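Side-chain contacts in oxidoreductase YdhF (Escherichia coli, PDB 1OG6), which binds NADPH in an alpha/beta barrel and probably acts as an oxidoreductase of the aldo-keto reductase family: residues Gln10-Ser15 and Thr175-Gln180; Met78-Lys83 and Ile115-Asp120; Asp123-His128 and Asp141-Leu146; Gln164-Gln169 and Leu196-Gln201. All coordinates share one frame; numbering follows the deposited sequence.

Contact 1 (Gln10-Ser15 and Thr175-Gln180). With NAP (NADP nicotinamide-adenine-dinucleotide phosphate), chain F.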
# COMPACT_ATOMS: atom_id res chain seq x y z
N GLN C 10 19.23 -9.98 -13.37
CA GLN C 10 20.00 -10.02 -14.61
C GLN C 10 20.83 -8.75 -14.66
O GLN C 10 21.58 -8.50 -15.61
CB GLN C 10 19.07 -10.07 -15.82
CG GLN C 10 17.84 -10.95 -15.65
CD GLN C 10 18.11 -12.22 -14.87
OE1 GLN C 10 19.02 -12.99 -15.21
NE2 GLN C 10 17.33 -12.45 -13.82
N GLY C 11 20.70 -7.95 -13.62
CA GLY C 11 21.40 -6.68 -13.53
C GLY C 11 22.90 -6.74 -13.65
O GLY C 11 23.47 -7.82 -13.77
N PRO C 12 23.55 -5.57 -13.60
CA PRO C 12 25.00 -5.35 -13.69
C PRO C 12 25.69 -5.52 -12.34
O PRO C 12 25.04 -5.74 -11.33
CB PRO C 12 25.08 -3.93 -14.19
CG PRO C 12 23.98 -3.28 -13.42
CD PRO C 12 22.85 -4.28 -13.52
N GLU C 13 27.01 -5.40 -12.33
CA GLU C 13 27.76 -5.53 -11.10
C GLU C 13 28.33 -4.17 -10.75
O GLU C 13 29.27 -3.70 -11.38
CB GLU C 13 28.90 -6.54 -11.27
CG GLU C 13 29.50 -7.02 -9.94
CD GLU C 13 30.79 -7.81 -10.11
OE1 GLU C 13 31.84 -7.19 -10.37
OE2 GLU C 13 30.75 -9.06 -9.99
N PHE C 14 27.75 -3.52 -9.75
CA PHE C 14 28.24 -2.21 -9.35
C PHE C 14 29.17 -2.36 -8.16
O PHE C 14 29.29 -3.44 -7.59
CB PHE C 14 27.08 -1.29 -8.96
CG PHE C 14 26.28 -0.78 -10.13
CD1 PHE C 14 26.87 -0.61 -11.38
CD2 PHE C 14 24.95 -0.43 -9.98
CE1 PHE C 14 26.14 -0.09 -12.44
CE2 PHE C 14 24.22 0.09 -11.03
CZ PHE C 14 24.82 0.26 -12.26
N SER C 15 29.84 -1.27 -7.80
CA SER C 15 30.74 -1.27 -6.65
C SER C 15 29.83 -0.84 -5.51
O SER C 15 29.12 0.13 -5.66
CB SER C 15 31.85 -0.25 -6.85
OG SER C 15 31.32 1.06 -6.85
N THR C 175 14.25 -7.27 -15.65
CA THR C 175 14.10 -6.80 -14.28
C THR C 175 14.77 -5.46 -13.99
O THR C 175 15.98 -5.32 -14.20
CB THR C 175 14.65 -7.81 -13.27
OG1 THR C 175 14.48 -9.13 -13.77
CG2 THR C 175 13.91 -7.68 -11.94
N LEU C 176 13.98 -4.50 -13.50
CA LEU C 176 14.49 -3.17 -13.16
C LEU C 176 15.71 -3.32 -12.26
O LEU C 176 15.63 -3.84 -11.15
CB LEU C 176 13.40 -2.34 -12.48
CG LEU C 176 12.28 -1.82 -13.38
CD1 LEU C 176 11.10 -1.37 -12.56
CD2 LEU C 176 12.78 -0.66 -14.23
N ALA C 177 16.85 -2.87 -12.76
CA ALA C 177 18.10 -2.98 -12.03
C ALA C 177 18.11 -2.33 -10.66
O ALA C 177 18.84 -2.77 -9.79
CB ALA C 177 19.23 -2.43 -12.87
N THR C 178 17.32 -1.28 -10.45
CA THR C 178 17.33 -0.62 -9.15
C THR C 178 16.21 0.41 -8.96
O THR C 178 15.37 0.59 -9.83
CB THR C 178 18.69 0.09 -8.92
OG1 THR C 178 18.82 0.44 -7.54
CG2 THR C 178 18.80 1.36 -9.75
N ASN C 179 16.21 1.06 -7.81
CA ASN C 179 15.23 2.09 -7.47
C ASN C 179 15.93 3.04 -6.50
O ASN C 179 15.78 2.95 -5.28
CB ASN C 179 13.98 1.46 -6.82
CG ASN C 179 12.91 2.50 -6.48
OD1 ASN C 179 12.90 3.59 -7.02
ND2 ASN C 179 11.99 2.14 -5.58
N GLN C 180 16.72 3.95 -7.06
CA GLN C 180 17.48 4.90 -6.26
C GLN C 180 16.60 5.73 -5.35
O GLN C 180 15.93 6.64 -5.79
CB GLN C 180 18.28 5.85 -7.15
CG GLN C 180 19.07 6.85 -6.34
CD GLN C 180 20.11 7.58 -7.15
OE1 GLN C 180 20.84 6.97 -7.93
NE2 GLN C 180 20.20 8.88 -6.95
PA NAP F . 25.16 13.28 0.90
O1A NAP F . 24.27 13.52 1.97
O2A NAP F . 26.02 12.04 0.72
O5B NAP F . 26.20 14.50 0.78
C5B NAP F . 26.82 14.96 2.00
C4B NAP F . 27.16 16.46 1.71
O4B NAP F . 27.76 16.90 2.99
C3B NAP F . 28.28 16.71 0.67
O3B NAP F . 27.84 17.81 -0.10
C2B NAP F . 29.54 17.05 1.44
O2B NAP F . 30.26 18.16 0.91
C1B NAP F . 29.08 17.37 2.89
N9A NAP F . 29.93 16.69 3.86
C8A NAP F . 30.46 15.41 3.88
N7A NAP F . 31.20 15.15 4.94
C5A NAP F . 31.16 16.34 5.65
C6A NAP F . 31.77 16.68 6.88
N6A NAP F . 32.55 15.90 7.64
N1A NAP F . 31.54 17.98 7.36
N3A NAP F . 30.13 18.58 5.44
C4A NAP F . 30.37 17.30 4.98
O3 NAP F . 24.34 13.37 -0.46
PN NAP F . 24.11 14.55 -1.47
O1N NAP F . 22.81 15.24 -1.59
O2N NAP F . 25.13 14.54 -2.56
O5D NAP F . 23.25 13.46 -2.31
C5D NAP F . 23.70 12.06 -2.53
C4D NAP F . 23.86 11.75 -4.01
O4D NAP F . 22.68 11.16 -4.61
C3D NAP F . 24.30 12.92 -4.97
O3D NAP F . 25.71 12.94 -5.18
O2D NAP F . 24.24 12.21 -7.36
C1D NAP F . 22.39 11.78 -5.91
N1N NAP F . 21.00 12.37 -5.86
C2N NAP F . 19.88 11.68 -6.42
C3N NAP F . 18.63 12.29 -6.38
C7N NAP F . 17.43 11.54 -6.98
O7N NAP F . 16.37 12.10 -6.93
N7N NAP F . 17.56 10.36 -7.52
C4N NAP F . 18.43 13.61 -5.78
C5N NAP F . 19.57 14.27 -5.23
C6N NAP F . 20.87 13.67 -5.26
P2B NAP F . 31.87 18.26 0.86
O1X NAP F . 32.84 17.44 0.03
O2X NAP F . 32.26 19.64 1.36
O3X NAP F . 31.52 18.78 -0.51
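P12 and A177 show how two distant parts of a chain can meet through a single ring carbon, CD of the proline. Followed from CB, the ring closes on its partner atom by atom. P12 CB begins 6.2 Å from A177 CB. The next carbon, P12 CG, is more than an ångström nearer to that methyl, but its main neighbour is in its own segment: it sits over one face of the F14 ring, shifted toward the rim, 3.8 Å from F14 CZ. Only P12 CD arrives, 4.1 Å from A177 CB, which points toward residues 10-15. A looser approach flanks this pair, with Q10 CG lying 4.3 Å from T175 OG1 near the more exposed end. No hydrogen bond spans the contact; its apolar part is P12 CD on A177 CB. Farther along the second segment, Q180 holds CG anti to its backbone nitrogen (chi1 180°), and this CG lies 4.0 Å from NAP N7N of the coenzyme carboxamide; the placing of the amide end is doubtful. Strand 13-20 pairs antiparallel with strand 4-6, a hairpin like the one that closes the floor of the barrel in aldo-keto reductases. I7 beside it touches both P12 and A177, P12 rests on H154 of strand 152-158, T178 packs on strand 122-127, and L176 leans on helix 162-169.

Contact 2 (Met78-Lys83 and Ile115-Asp120); sequences MEIVSK and INLATD
I80 and L117 reach toward each other tip to tip, joining a strand of an alpha/beta barrel to the C-terminal end of the outer helix 103-116. Strand 79-87 runs parallel to strand 122-127, and this helix lies between them in the chain. At its end I115 offers its carbonyl oxygen to A118 N, a weak bond of 3.3 Å, while N116 completes the last helical turn. L117 then points at the strand. Its CD1 touches both ends of the forked I80 side chain: I80 CG2 is close by, and I80 CD1 lies 4.0 Å from the same L117 CD1. I80 keeps CG1 beside its backbone nitrogen (chi1 -64°), which leaves CG2 anti to that nitrogen, and this torsion aims both branches at L117. L117 also packs on E61 and F64 of helix 60-69. A118 takes a positive phi of 51° and closes the helix in a Schellman motif; after it, T119 again points toward the strand. The hydroxyl of T119 is bonded to R75 NE and H121 O, while T119 CB faces I80. Farther along the strand K83 pairs with D50 and weakly with Y55 OH, the probable proton donor. A looser approach than that of L117 is T119 CB, 4.5 Å from I80 CD1.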
# COMPACT_ATOMS: atom_id res chain seq x y z
N MET C 78 34.75 1.93 -15.26
CA MET C 78 33.62 2.38 -14.46
C MET C 78 32.26 2.05 -15.06
O MET C 78 32.16 1.60 -16.20
CB MET C 78 33.71 3.89 -14.27
CG MET C 78 33.79 4.64 -15.58
SD MET C 78 34.26 6.36 -15.41
CE MET C 78 32.93 7.13 -16.29
N GLU C 79 31.23 2.26 -14.26
CA GLU C 79 29.87 2.03 -14.68
C GLU C 79 29.23 3.41 -14.60
O GLU C 79 29.35 4.08 -13.58
CB GLU C 79 29.14 1.07 -13.75
CG GLU C 79 29.75 -0.31 -13.65
CD GLU C 79 30.82 -0.41 -12.58
OE1 GLU C 79 31.40 -1.50 -12.41
OE2 GLU C 79 31.08 0.61 -11.92
N ILE C 80 28.57 3.84 -15.66
CA ILE C 80 27.93 5.14 -15.65
C ILE C 80 26.43 4.97 -15.46
O ILE C 80 25.78 4.17 -16.13
CB ILE C 80 28.25 5.92 -16.95
CG1 ILE C 80 29.75 6.19 -17.01
CG2 ILE C 80 27.51 7.23 -16.98
CD1 ILE C 80 30.18 7.07 -18.14
N VAL C 81 25.90 5.71 -14.50
CA VAL C 81 24.48 5.68 -14.18
C VAL C 81 23.95 7.09 -14.42
O VAL C 81 24.58 8.07 -14.03
CB VAL C 81 24.25 5.32 -12.69
CG1 VAL C 81 22.78 5.42 -12.36
CG2 VAL C 81 24.75 3.94 -12.39
N SER C 82 22.81 7.19 -15.07
CA SER C 82 22.25 8.50 -15.32
C SER C 82 20.75 8.38 -15.32
O SER C 82 20.20 7.28 -15.32
CB SER C 82 22.74 9.05 -16.66
OG SER C 82 22.54 10.45 -16.72
N LYS C 83 20.07 9.52 -15.32
CA LYS C 83 18.62 9.54 -15.28
C LYS C 83 18.09 10.52 -16.29
O LYS C 83 18.85 11.18 -17.00
CB LYS C 83 18.16 9.95 -13.89
CG LYS C 83 19.08 9.45 -12.79
CD LYS C 83 18.79 10.09 -11.46
CE LYS C 83 19.90 9.78 -10.48
NZ LYS C 83 21.17 10.43 -10.88
N ILE C 115 26.39 11.55 -25.57
CA ILE C 115 27.15 12.62 -26.21
C ILE C 115 27.93 13.50 -25.23
O ILE C 115 29.10 13.81 -25.46
CB ILE C 115 26.23 13.52 -27.09
CG1 ILE C 115 25.99 12.85 -28.45
CG2 ILE C 115 26.84 14.90 -27.28
CD1 ILE C 115 25.10 13.65 -29.38
N ASN C 116 27.28 13.90 -24.14
CA ASN C 116 27.91 14.76 -23.15
C ASN C 116 29.03 14.07 -22.39
O ASN C 116 30.07 14.67 -22.14
CB ASN C 116 26.87 15.26 -22.16
CG ASN C 116 25.71 15.94 -22.84
OD1 ASN C 116 25.90 16.89 -23.59
ND2 ASN C 116 24.50 15.44 -22.59
N LEU C 117 28.82 12.81 -22.04
CA LEU C 117 29.83 12.04 -21.31
C LEU C 117 30.90 11.44 -22.23
O LEU C 117 31.81 10.74 -21.78
CB LEU C 117 29.17 10.92 -20.51
CG LEU C 117 28.22 11.38 -19.41
CD1 LEU C 117 27.66 10.17 -18.67
CD2 LEU C 117 28.96 12.29 -18.45
N ALA C 118 30.80 11.72 -23.53
CA ALA C 118 31.75 11.21 -24.49
C ALA C 118 31.90 9.71 -24.32
O ALA C 118 33.01 9.18 -24.32
CB ALA C 118 33.11 11.88 -24.31
N THR C 119 30.76 9.02 -24.17
CA THR C 119 30.75 7.57 -24.01
C THR C 119 29.82 6.99 -25.07
O THR C 119 28.92 7.67 -25.53
CB THR C 119 30.25 7.18 -22.60
OG1 THR C 119 30.45 5.78 -22.40
CG2 THR C 119 28.79 7.51 -22.43
N ASP C 120 30.05 5.75 -25.48
CA ASP C 120 29.19 5.18 -26.50
C ASP C 120 27.97 4.47 -25.94
O ASP C 120 27.09 4.05 -26.70
CB ASP C 120 29.97 4.20 -27.38
CG ASP C 120 30.22 2.88 -26.70
OD1 ASP C 120 31.10 2.80 -25.82
OD2 ASP C 120 29.51 1.90 -27.05

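Contact 3 (Asp123-His128 and Asp141-Leu146); sequences DLLLIH and DAFKHL. With NAP (NADP nicotinamide-adenine-dinucleotide phosphate), chain F.
Strand 124-127 and helix 141-146 run almost antiparallel, at 170°, with axes 11.5 Å apart and L125 and F143 as the residues whose CA atoms are nearest. Side chains from both elements bridge that gap. The CE1-CZ end of the F143 ring meets L125 and I127 obliquely. I127 bends toward it, with both side-chain torsions near -60°, and brings CD1 to 3.5 Å from F143 CZ while its CG1 remains 3.7 Å from the same F143 CZ. The other neighbour, L125, sends one branch between two helix residues: its CD1 lies 4.2 Å from F143 CE1 and 3.7 Å from L146 CD1, and the two leucines cross at about a right angle. These are the first strand and the helix of a beta-alpha-beta unit, strand 122-127, helix 136-147 and strand 152-158. The third element takes part as well, since F155 stacks with the F143 ring, and helix 103-116 borders the cluster through I106 on I127 and A110 on L146. L126 points the opposite way, away from the helix, and packs on K83. Just past the strand, H128 enters the coenzyme pocket, where its ring presents an edge to the nicotinamide carboxamide, with NAP O7N close to the ring plane and 3.7 Å from H128 CE1.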
# COMPACT_ATOMS: atom_id res chain seq x y z
N ASP C 123 25.42 2.37 -18.59
CA ASP C 123 25.20 1.10 -17.95
C ASP C 123 23.82 1.10 -17.32
O ASP C 123 23.14 0.08 -17.31
CB ASP C 123 26.30 0.88 -16.91
CG ASP C 123 27.68 0.84 -17.54
OD1 ASP C 123 28.02 -0.19 -18.16
OD2 ASP C 123 28.41 1.83 -17.43
N LEU C 124 23.41 2.27 -16.83
CA LEU C 124 22.10 2.41 -16.20
C LEU C 124 21.42 3.72 -16.52
O LEU C 124 22.01 4.79 -16.38
CB LEU C 124 22.23 2.31 -14.68
CG LEU C 124 21.37 1.30 -13.89
CD1 LEU C 124 21.29 1.78 -12.46
CD2 LEU C 124 19.98 1.18 -14.47
N LEU C 125 20.16 3.63 -16.94
CA LEU C 125 19.36 4.81 -17.22
C LEU C 125 18.23 4.66 -16.24
O LEU C 125 17.57 3.63 -16.19
CB LEU C 125 18.78 4.81 -18.63
CG LEU C 125 18.56 6.19 -19.27
CD1 LEU C 125 17.43 6.07 -20.27
CD2 LEU C 125 18.22 7.24 -18.25
N LEU C 126 18.02 5.71 -15.46
CA LEU C 126 16.99 5.73 -14.44
C LEU C 126 15.93 6.79 -14.73
O LEU C 126 16.26 7.95 -15.01
CB LEU C 126 17.65 6.07 -13.10
CG LEU C 126 18.05 5.04 -12.05
CD1 LEU C 126 18.67 3.80 -12.65
CD2 LEU C 126 19.01 5.73 -11.11
N ILE C 127 14.65 6.42 -14.67
CA ILE C 127 13.60 7.42 -14.85
C ILE C 127 13.73 8.23 -13.55
O ILE C 127 13.27 7.81 -12.49
CB ILE C 127 12.19 6.80 -14.93
CG1 ILE C 127 12.08 5.90 -16.15
CG2 ILE C 127 11.14 7.90 -14.99
CD1 ILE C 127 12.21 6.62 -17.45
N HIS C 128 14.37 9.38 -13.64
CA HIS C 128 14.62 10.26 -12.50
C HIS C 128 13.57 10.34 -11.40
O HIS C 128 13.89 10.17 -10.23
CB HIS C 128 14.90 11.68 -13.01
CG HIS C 128 15.92 12.43 -12.20
ND1 HIS C 128 16.03 12.30 -10.84
CD2 HIS C 128 16.84 13.34 -12.58
CE1 HIS C 128 16.98 13.11 -10.40
NE2 HIS C 128 17.49 13.76 -11.43
N ASP C 141 8.70 1.54 -24.44
CA ASP C 141 9.14 1.61 -25.84
C ASP C 141 10.45 2.38 -25.98
O ASP C 141 11.32 1.99 -26.75
CB ASP C 141 8.07 2.26 -26.73
CG ASP C 141 6.79 1.43 -26.83
OD1 ASP C 141 6.89 0.18 -26.86
OD2 ASP C 141 5.69 2.02 -26.88
N ALA C 142 10.59 3.47 -25.24
CA ALA C 142 11.82 4.24 -25.30
C ALA C 142 12.95 3.34 -24.81
O ALA C 142 14.08 3.45 -25.27
CB ALA C 142 11.71 5.47 -24.41
N PHE C 143 12.62 2.43 -23.90
CA PHE C 143 13.60 1.51 -23.33
C PHE C 143 13.98 0.38 -24.28
O PHE C 143 15.15 0.03 -24.40
CB PHE C 143 13.07 0.94 -22.01
CG PHE C 143 13.22 1.87 -20.83
CD1 PHE C 143 13.69 3.17 -20.99
CD2 PHE C 143 12.90 1.45 -19.54
CE1 PHE C 143 13.83 4.03 -19.90
CE2 PHE C 143 13.04 2.30 -18.45
CZ PHE C 143 13.50 3.59 -18.63
N LYS C 144 13.00 -0.21 -24.96
CA LYS C 144 13.27 -1.30 -25.90
C LYS C 144 14.19 -0.76 -26.99
O LYS C 144 15.06 -1.48 -27.50
CB LYS C 144 11.97 -1.79 -26.56
CG LYS C 144 10.87 -2.21 -25.60
CD LYS C 144 11.24 -3.47 -24.83
CE LYS C 144 10.10 -3.91 -23.93
NZ LYS C 144 8.83 -4.18 -24.67
N HIS C 145 14.00 0.51 -27.33
CA HIS C 145 14.79 1.17 -28.34
C HIS C 145 16.24 1.33 -27.90
O HIS C 145 17.13 0.70 -28.44
CB HIS C 145 14.20 2.54 -28.67
CG HIS C 145 14.94 3.27 -29.74
ND1 HIS C 145 14.92 2.87 -31.06
CD2 HIS C 145 15.77 4.34 -29.69
CE1 HIS C 145 15.70 3.67 -31.77
NE2 HIS C 145 16.23 4.56 -30.96
N LEU C 146 16.45 2.18 -26.90
CA LEU C 146 17.79 2.44 -26.38
C LEU C 146 18.56 1.15 -26.12
O LEU C 146 19.78 1.14 -26.14
CB LEU C 146 17.71 3.24 -25.08
CG LEU C 146 17.31 4.71 -25.20
CD1 LEU C 146 17.08 5.28 -23.82
CD2 LEU C 146 18.38 5.49 -25.91
PA NAP F . 25.16 13.28 0.90
O1A NAP F . 24.27 13.52 1.97
O2A NAP F . 26.02 12.04 0.72
O5B NAP F . 26.20 14.50 0.78
C5B NAP F . 26.82 14.96 2.00
C4B NAP F . 27.16 16.46 1.71
O4B NAP F . 27.76 16.90 2.99
C3B NAP F . 28.28 16.71 0.67
O3B NAP F . 27.84 17.81 -0.10
C2B NAP F . 29.54 17.05 1.44
O2B NAP F . 30.26 18.16 0.91
C1B NAP F . 29.08 17.37 2.89
N9A NAP F . 29.93 16.69 3.86
C8A NAP F . 30.46 15.41 3.88
N7A NAP F . 31.20 15.15 4.94
C5A NAP F . 31.16 16.34 5.65
C6A NAP F . 31.77 16.68 6.88
N6A NAP F . 32.55 15.90 7.64
N1A NAP F . 31.54 17.98 7.36
N3A NAP F . 30.13 18.58 5.44
C4A NAP F . 30.37 17.30 4.98
O3 NAP F . 24.34 13.37 -0.46
PN NAP F . 24.11 14.55 -1.47
O1N NAP F . 22.81 15.24 -1.59
O2N NAP F . 25.13 14.54 -2.56
O5D NAP F . 23.25 13.46 -2.31
C5D NAP F . 23.70 12.06 -2.53
C4D NAP F . 23.86 11.75 -4.01
O4D NAP F . 22.68 11.16 -4.61
C3D NAP F . 24.30 12.92 -4.97
O3D NAP F . 25.71 12.94 -5.18
O2D NAP F . 24.24 12.21 -7.36
C1D NAP F . 22.39 11.78 -5.91
N1N NAP F . 21.00 12.37 -5.86
C2N NAP F . 19.88 11.68 -6.42
C3N NAP F . 18.63 12.29 -6.38
C7N NAP F . 17.43 11.54 -6.98
O7N NAP F . 16.37 12.10 -6.93
N7N NAP F . 17.56 10.36 -7.52
C4N NAP F . 18.43 13.61 -5.78
C5N NAP F . 19.57 14.27 -5.23
C6N NAP F . 20.87 13.67 -5.26
P2B NAP F . 31.87 18.26 0.86
O1X NAP F . 32.84 17.44 0.03
O2X NAP F . 32.26 19.64 1.36
O3X NAP F . 31.52 18.78 -0.51

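Contact 4 (Gln164-Gln169 and Leu196-Gln201)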
# COMPACT_ATOMS: atom_id res chain seq x y z
N GLN C 164 4.18 2.15 -8.32
CA GLN C 164 4.67 2.78 -9.54
C GLN C 164 5.81 1.95 -10.14
O GLN C 164 5.96 1.88 -11.36
CB GLN C 164 5.17 4.17 -9.20
CG GLN C 164 4.36 4.82 -8.10
CD GLN C 164 4.55 6.30 -8.05
OE1 GLN C 164 5.64 6.79 -7.78
NE2 GLN C 164 3.49 7.03 -8.33
N PHE C 165 6.60 1.33 -9.28
CA PHE C 165 7.70 0.49 -9.69
C PHE C 165 7.12 -0.73 -10.39
O PHE C 165 7.62 -1.17 -11.41
CB PHE C 165 8.49 0.03 -8.46
CG PHE C 165 9.66 -0.86 -8.77
CD1 PHE C 165 10.95 -0.35 -8.81
CD2 PHE C 165 9.47 -2.21 -9.03
CE1 PHE C 165 12.03 -1.18 -9.09
CE2 PHE C 165 10.54 -3.04 -9.31
CZ PHE C 165 11.83 -2.52 -9.34
N ALA C 166 6.05 -1.27 -9.81
CA ALA C 166 5.38 -2.45 -10.37
C ALA C 166 4.68 -2.12 -11.68
O ALA C 166 4.72 -2.92 -12.61
CB ALA C 166 4.39 -3.02 -9.38
N LEU C 167 4.03 -0.96 -11.74
CA LEU C 167 3.35 -0.53 -12.96
C LEU C 167 4.27 -0.61 -14.17
O LEU C 167 3.94 -1.26 -15.16
CB LEU C 167 2.85 0.91 -12.81
CG LEU C 167 2.58 1.68 -14.11
CD1 LEU C 167 1.49 1.02 -14.89
CD2 LEU C 167 2.20 3.11 -13.77
N LEU C 168 5.42 0.04 -14.08
CA LEU C 168 6.39 0.06 -15.17
C LEU C 168 7.03 -1.29 -15.42
O LEU C 168 7.40 -1.61 -16.54
CB LEU C 168 7.48 1.10 -14.90
CG LEU C 168 8.56 1.26 -15.96
CD1 LEU C 168 7.92 1.47 -17.31
CD2 LEU C 168 9.46 2.43 -15.61
N GLN C 169 7.17 -2.09 -14.37
CA GLN C 169 7.78 -3.41 -14.48
C GLN C 169 6.91 -4.39 -15.29
O GLN C 169 7.42 -5.34 -15.88
CB GLN C 169 8.04 -3.96 -13.08
CG GLN C 169 8.79 -5.27 -13.03
CD GLN C 169 10.14 -5.17 -13.69
OE1 GLN C 169 10.25 -5.20 -14.91
NE2 GLN C 169 11.18 -5.03 -12.87
N LEU C 196 11.35 -0.59 0.68
CA LEU C 196 12.48 -1.49 0.89
C LEU C 196 12.07 -2.96 1.04
O LEU C 196 12.92 -3.84 0.94
CB LEU C 196 13.31 -1.04 2.09
CG LEU C 196 13.98 0.33 1.96
CD1 LEU C 196 15.07 0.44 2.99
CD2 LEU C 196 14.57 0.51 0.58
N ASP C 197 10.79 -3.22 1.27
CA ASP C 197 10.34 -4.61 1.41
C ASP C 197 10.18 -5.22 0.01
O ASP C 197 10.50 -6.38 -0.21
CB ASP C 197 9.02 -4.68 2.19
CG ASP C 197 9.14 -4.10 3.61
OD1 ASP C 197 10.13 -4.43 4.30
OD2 ASP C 197 8.24 -3.34 4.03
N GLN C 198 9.68 -4.42 -0.93
CA GLN C 198 9.52 -4.88 -2.30
C GLN C 198 10.90 -5.07 -2.90
O GLN C 198 11.15 -6.04 -3.61
CB GLN C 198 8.75 -3.85 -3.13
CG GLN C 198 9.13 -3.84 -4.61
CD GLN C 198 8.33 -2.86 -5.43
OE1 GLN C 198 7.32 -3.22 -6.03
NE2 GLN C 198 8.77 -1.61 -5.46
N LEU C 199 11.80 -4.14 -2.61
CA LEU C 199 13.13 -4.25 -3.15
C LEU C 199 13.89 -5.46 -2.61
O LEU C 199 14.66 -6.08 -3.34
CB LEU C 199 13.92 -2.96 -2.87
CG LEU C 199 13.56 -1.78 -3.76
CD1 LEU C 199 14.47 -0.62 -3.44
CD2 LEU C 199 13.72 -2.16 -5.20
N GLN C 200 13.68 -5.83 -1.36
CA GLN C 200 14.39 -6.99 -0.85
C GLN C 200 13.76 -8.22 -1.48
O GLN C 200 14.45 -9.15 -1.91
CB GLN C 200 14.29 -7.11 0.67
CG GLN C 200 15.30 -8.11 1.24
CD GLN C 200 14.87 -8.75 2.55
OE1 GLN C 200 14.46 -8.06 3.50
NE2 GLN C 200 14.99 -10.08 2.62
N GLN C 201 12.43 -8.21 -1.55
CA GLN C 201 11.68 -9.32 -2.11
C GLN C 201 12.10 -9.69 -3.53
O GLN C 201 12.24 -10.87 -3.85
CB GLN C 201 10.20 -9.00 -2.08
CG GLN C 201 9.35 -10.10 -2.64
CD GLN C 201 7.88 -9.84 -2.44
OE1 GLN C 201 7.05 -10.65 -2.85
NE2 GLN C 201 7.55 -8.71 -1.82
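Q198, which meets F165 across the contact, sits with L199 in a helical turn closed by the bond from Q201 N to D197 O, 3.0 Å long. No hydrogen bond passes between the two helices; across the contact the work is done by an amide and a ring. Q198, extended beyond CG, lays its amide across the base of the phenyl group, with Q198 CD 3.8 Å from F165 CD2 and 4.1 Å from F165 CG. The two planes are 47° apart, an oblique meeting that is neither a stack nor a T. F165 comes to meet the amide with CG anti to its backbone nitrogen (chi1 179°), and the far part of its ring passes on to L199, F165 CE1 lying 4.4 Å from L199 CD2. A166 borders the amide. Beneath, F165 rests on V157 and N179, and L199 also touches N179. At the end of the helix that carries Q198 and L199, the backbone oxygens Q200 O and Q201 O both bond to R171 NH2 of the second subunit. The short helices, 41° apart with axes separated by 12.0 Å, are neighbours on the outer layer of an alpha/beta barrel, meeting above strand 179-182, which lies between them in the sequence.

All four contacts belong to one alpha/beta barrel. Along the chain, contact 1 opens first; contacts 2 and 3 then follow in series, both nested inside its loop, while contacts 1 and 4 interleave. Contacts 1 and 3 are 13 Å apart between centres, as are contacts 2 and 3, whose strands 79-87 and 122-127 are neighbours in the sheet. F14 and T178 of contact 1 both pack on L124 of contact 3. Contacts 2 and 4, about 25 Å apart between centres, do not touch. Contact 2 joins a strand to the end of a helix, contact 3 a strand to a helix and contact 4 two helices, whereas contact 1 lies closer to the chain's centre; Q180, K83 and H128 carry three of them to the NADP pocket.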